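Local structure of putative flagellar hook-associated protein (Vibrio parahaemolyticus, 3PWX) at residues A[82-90]-A[108-117]. The protein is a putative flagellar hook-associated protein of the flagellin family, probably serving as a structural component of the bacterial flagellum. Residues are numbered along the deposited sequence; the frame is centred on the assembly and turned at random.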
loop_
_atom_site.group_PDB
_atom_site.type_symbol
_atom_site.label_atom_id
_atom_site.label_comp_id
_atom_site.label_asym_id
_atom_site.label_seq_id
_atom_site.Cartn_x
_atom_site.Cartn_y
_atom_site.Cartn_z
ATOM N N ARG A 82 1.483 7.193 33.359
ATOM C CA ARG A 82 2.553 6.357 32.922
ATOM C C ARG A 82 2.074 4.937 32.642
ATOM O O ARG A 82 2.332 4.417 31.544
ATOM C CB ARG A 82 3.706 6.362 33.907
ATOM C CG ARG A 82 4.912 5.546 33.447
ATOM C CD ARG A 82 5.781 5.178 34.639
ATOM N NE ARG A 82 5.121 4.161 35.466
ATOM C CZ ARG A 82 5.568 3.750 36.658
ATOM N NH1 ARG A 82 4.883 2.857 37.358
ATOM N NH2 ARG A 82 6.669 4.279 37.164
ATOM N N ASP A 83 1.313 4.344 33.551
ATOM C CA ASP A 83 0.937 2.943 33.366
ATOM C C ASP A 83 -0.080 2.809 32.281
ATOM O O ASP A 83 0.048 1.967 31.400
ATOM C CB ASP A 83 0.384 2.338 34.648
ATOM C CG ASP A 83 1.434 2.210 35.742
ATOM O OD1 ASP A 83 2.648 2.405 35.487
ATOM O OD2 ASP A 83 1.013 1.911 36.887
ATOM N N SER A 84 -1.077 3.675 32.336
ATOM C CA SER A 84 -2.101 3.808 31.316
ATOM C C SER A 84 -1.551 3.979 29.853
ATOM O O SER A 84 -2.146 3.494 28.876
ATOM C CB SER A 84 -3.022 4.947 31.755
ATOM O OG SER A 84 -3.751 5.505 30.675
ATOM N N ILE A 85 -0.414 4.650 29.703
ATOM C CA ILE A 85 0.222 4.815 28.403
ATOM C C ILE A 85 0.919 3.514 28.014
ATOM O O ILE A 85 0.928 3.141 26.848
ATOM C CB ILE A 85 1.230 5.966 28.422
ATOM C CG1 ILE A 85 0.521 7.296 28.286
ATOM C CG2 ILE A 85 2.261 5.834 27.350
ATOM C CD1 ILE A 85 1.267 8.456 29.030
ATOM N N GLU A 86 1.468 2.809 28.995
ATOM C CA GLU A 86 2.019 1.497 28.732
ATOM C C GLU A 86 0.943 0.532 28.276
ATOM O O GLU A 86 1.153 -0.185 27.318
ATOM C CB GLU A 86 2.706 0.942 29.960
ATOM C CG GLU A 86 3.002 -0.575 29.862
ATOM C CD GLU A 86 3.832 -1.030 31.024
ATOM O OE1 GLU A 86 5.006 -1.430 30.798
ATOM O OE2 GLU A 86 3.323 -0.905 32.176
ATOM N N SER A 87 -0.217 0.557 28.936
ATOM C CA SER A 87 -1.377 -0.262 28.534
ATOM C C SER A 87 -1.924 -0.041 27.138
ATOM O O SER A 87 -2.433 -0.985 26.505
ATOM C CB SER A 87 -2.556 -0.006 29.463
ATOM O OG SER A 87 -2.469 -0.920 30.513
ATOM N N SER A 88 -1.946 1.227 26.719
ATOM C CA SER A 88 -2.454 1.557 25.420
ATOM C C SER A 88 -1.484 1.050 24.383
ATOM O O SER A 88 -1.907 0.479 23.406
ATOM C CB SER A 88 -2.699 3.051 25.297
ATOM O OG SER A 88 -3.657 3.467 26.289
ATOM N N PHE A 89 -0.183 1.172 24.587
ATOM C CA PHE A 89 0.719 0.696 23.512
ATOM C C PHE A 89 0.820 -0.825 23.434
ATOM O O PHE A 89 1.387 -1.343 22.472
ATOM C CB PHE A 89 2.117 1.267 23.652
ATOM C CG PHE A 89 2.262 2.594 23.080
ATOM C CD1 PHE A 89 2.205 2.771 21.709
ATOM C CD2 PHE A 89 2.440 3.692 23.910
ATOM C CE1 PHE A 89 2.329 4.032 21.151
ATOM C CE2 PHE A 89 2.565 4.969 23.364
ATOM C CZ PHE A 89 2.521 5.145 21.985
ATOM N N ASN A 90 0.276 -1.506 24.449
ATOM C CA ASN A 90 0.267 -2.959 24.601
ATOM C C ASN A 90 -1.134 -3.525 24.377
ATOM O O ASN A 90 -1.406 -4.671 24.687
ATOM C CB ASN A 90 0.765 -3.349 25.991
ATOM C CG ASN A 90 2.287 -3.421 26.069
ATOM O OD1 ASN A 90 2.990 -3.422 25.033
ATOM N ND2 ASN A 90 2.801 -3.463 27.272
ATOM N N ALA A 108 4.388 -8.343 23.478
ATOM C CA ALA A 108 4.047 -7.022 24.024
ATOM C C ALA A 108 4.974 -5.979 23.451
ATOM O O ALA A 108 6.153 -6.219 23.344
ATOM C CB ALA A 108 4.205 -7.055 25.496
ATOM N N ALA A 109 4.462 -4.815 23.074
ATOM C CA ALA A 109 5.291 -3.749 22.463
ATOM C C ALA A 109 6.301 -3.171 23.453
ATOM O O ALA A 109 7.422 -2.797 23.057
ATOM C CB ALA A 109 4.424 -2.658 21.970
ATOM N N LEU A 110 5.907 -3.137 24.724
ATOM C CA LEU A 110 6.717 -2.571 25.801
ATOM C C LEU A 110 6.907 -3.575 26.950
ATOM O O LEU A 110 5.980 -4.279 27.352
ATOM C CB LEU A 110 6.015 -1.333 26.364
ATOM C CG LEU A 110 6.180 0.043 25.744
ATOM C CD1 LEU A 110 5.027 0.876 26.183
ATOM C CD2 LEU A 110 7.447 0.653 26.257
ATOM N N ASN A 111 8.117 -3.621 27.478
ATOM C CA ASN A 111 8.473 -4.507 28.568
ATOM C C ASN A 111 9.270 -3.696 29.593
ATOM O O ASN A 111 10.142 -2.909 29.215
ATOM C CB ASN A 111 9.350 -5.627 28.024
ATOM C CG ASN A 111 9.395 -6.848 28.940
ATOM O OD1 ASN A 111 9.403 -6.742 30.166
ATOM N ND2 ASN A 111 9.427 -8.024 28.333
ATOM N N LYS A 112 8.987 -3.905 30.882
ATOM C CA LYS A 112 9.670 -3.151 31.976
ATOM C C LYS A 112 10.478 -4.065 32.877
ATOM O O LYS A 112 11.112 -3.609 33.834
ATOM C CB LYS A 112 8.693 -2.302 32.805
ATOM C CG LYS A 112 9.348 -1.020 33.326
ATOM C CD LYS A 112 8.721 -0.453 34.639
ATOM C CE LYS A 112 9.384 0.895 35.022
ATOM N NZ LYS A 112 8.531 1.845 35.893
ATOM N N SER A 113 10.467 -5.357 32.550
ATOM C CA SER A 113 11.242 -6.396 33.256
ATOM C C SER A 113 12.663 -6.015 33.659
ATOM O O SER A 113 13.199 -6.562 34.594
ATOM C CB SER A 113 11.343 -7.649 32.386
ATOM O OG SER A 113 10.164 -8.410 32.508
ATOM N N SER A 114 13.288 -5.114 32.914
ATOM C CA SER A 114 14.701 -4.861 33.090
ATOM C C SER A 114 14.979 -3.777 34.112
ATOM O O SER A 114 16.135 -3.512 34.421
ATOM C CB SER A 114 15.399 -4.609 31.721
ATOM O OG SER A 114 15.078 -3.376 31.112
ATOM N N GLY A 115 13.920 -3.178 34.666
ATOM C CA GLY A 115 14.049 -1.945 35.452
ATOM C C GLY A 115 13.802 -0.656 34.667
ATOM O O GLY A 115 13.594 0.400 35.249
ATOM N N ALA A 116 13.850 -0.732 33.342
ATOM C CA ALA A 116 13.506 0.425 32.483
ATOM C C ALA A 116 12.508 -0.025 31.398
ATOM O O ALA A 116 12.392 -1.222 31.128
ATOM C CB ALA A 116 14.786 1.030 31.847
ATOM N N TYR A 117 11.750 0.910 30.818
ATOM C CA TYR A 117 10.889 0.515 29.678
ATOM C C TYR A 117 11.723 0.253 28.453
ATOM O O TYR A 117 12.547 1.075 28.058
ATOM C CB TYR A 117 9.773 1.516 29.405
ATOM C CG TYR A 117 8.827 1.682 30.570
ATOM C CD1 TYR A 117 7.764 0.799 30.755
ATOM C CD2 TYR A 117 9.004 2.729 31.500
ATOM C CE1 TYR A 117 6.886 0.958 31.816
ATOM C CE2 TYR A 117 8.129 2.903 32.584
ATOM C CZ TYR A 117 7.070 2.007 32.736
ATOM O OH TYR A 117 6.184 2.142 33.787
#
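Asn90 OD1 accepts a hydrogen bond from Leu110 N at 2.9 Å, with the donor in the carbonyl plane on a lone pair, and Ala109 N lies 2.8 Å from the same Asn90 OD1. Asn90 ND2 gives a longer bond of 3.3 Å to Leu110 O, so that one carboxamide meets the N-H and C=O of a single residue, much as an edge strand partner would. With CG beside its own backbone N (chi1 -84°), Asn90, in the last part of the segment that carries helix 71-89, turns its amide onto strand 110-111, whose other neighbour is strand 118-119.

Leu110 CD1 lies 3.9 Å from CB of the preceding Phe89 and, a turn back along the helix, reaches Glu86 CA. The extended Glu86 side chain runs out to the Tyr117 ring, where OE1 sits in the ring plane at the edge, 3.2 Å from CE1, the carboxylate plane turned 73° from the ring. Farther along, the Arg82 guanidinium presents one face to Tyr117 OH and Lys112 NZ, and its NE and NH1 both grip Asp83 OD1. Asp159 forms salt bridges with Arg82 and Lys112, which probably offsets the closeness of their positive charges. Directional amide bonds thus fix the strand beside Asn90, whereas the carboxylate of Asp159, shared by both cationic side chains, probably helps hold them together beside the tyrosine hydroxyl, with Asp83 a second partner for Arg82.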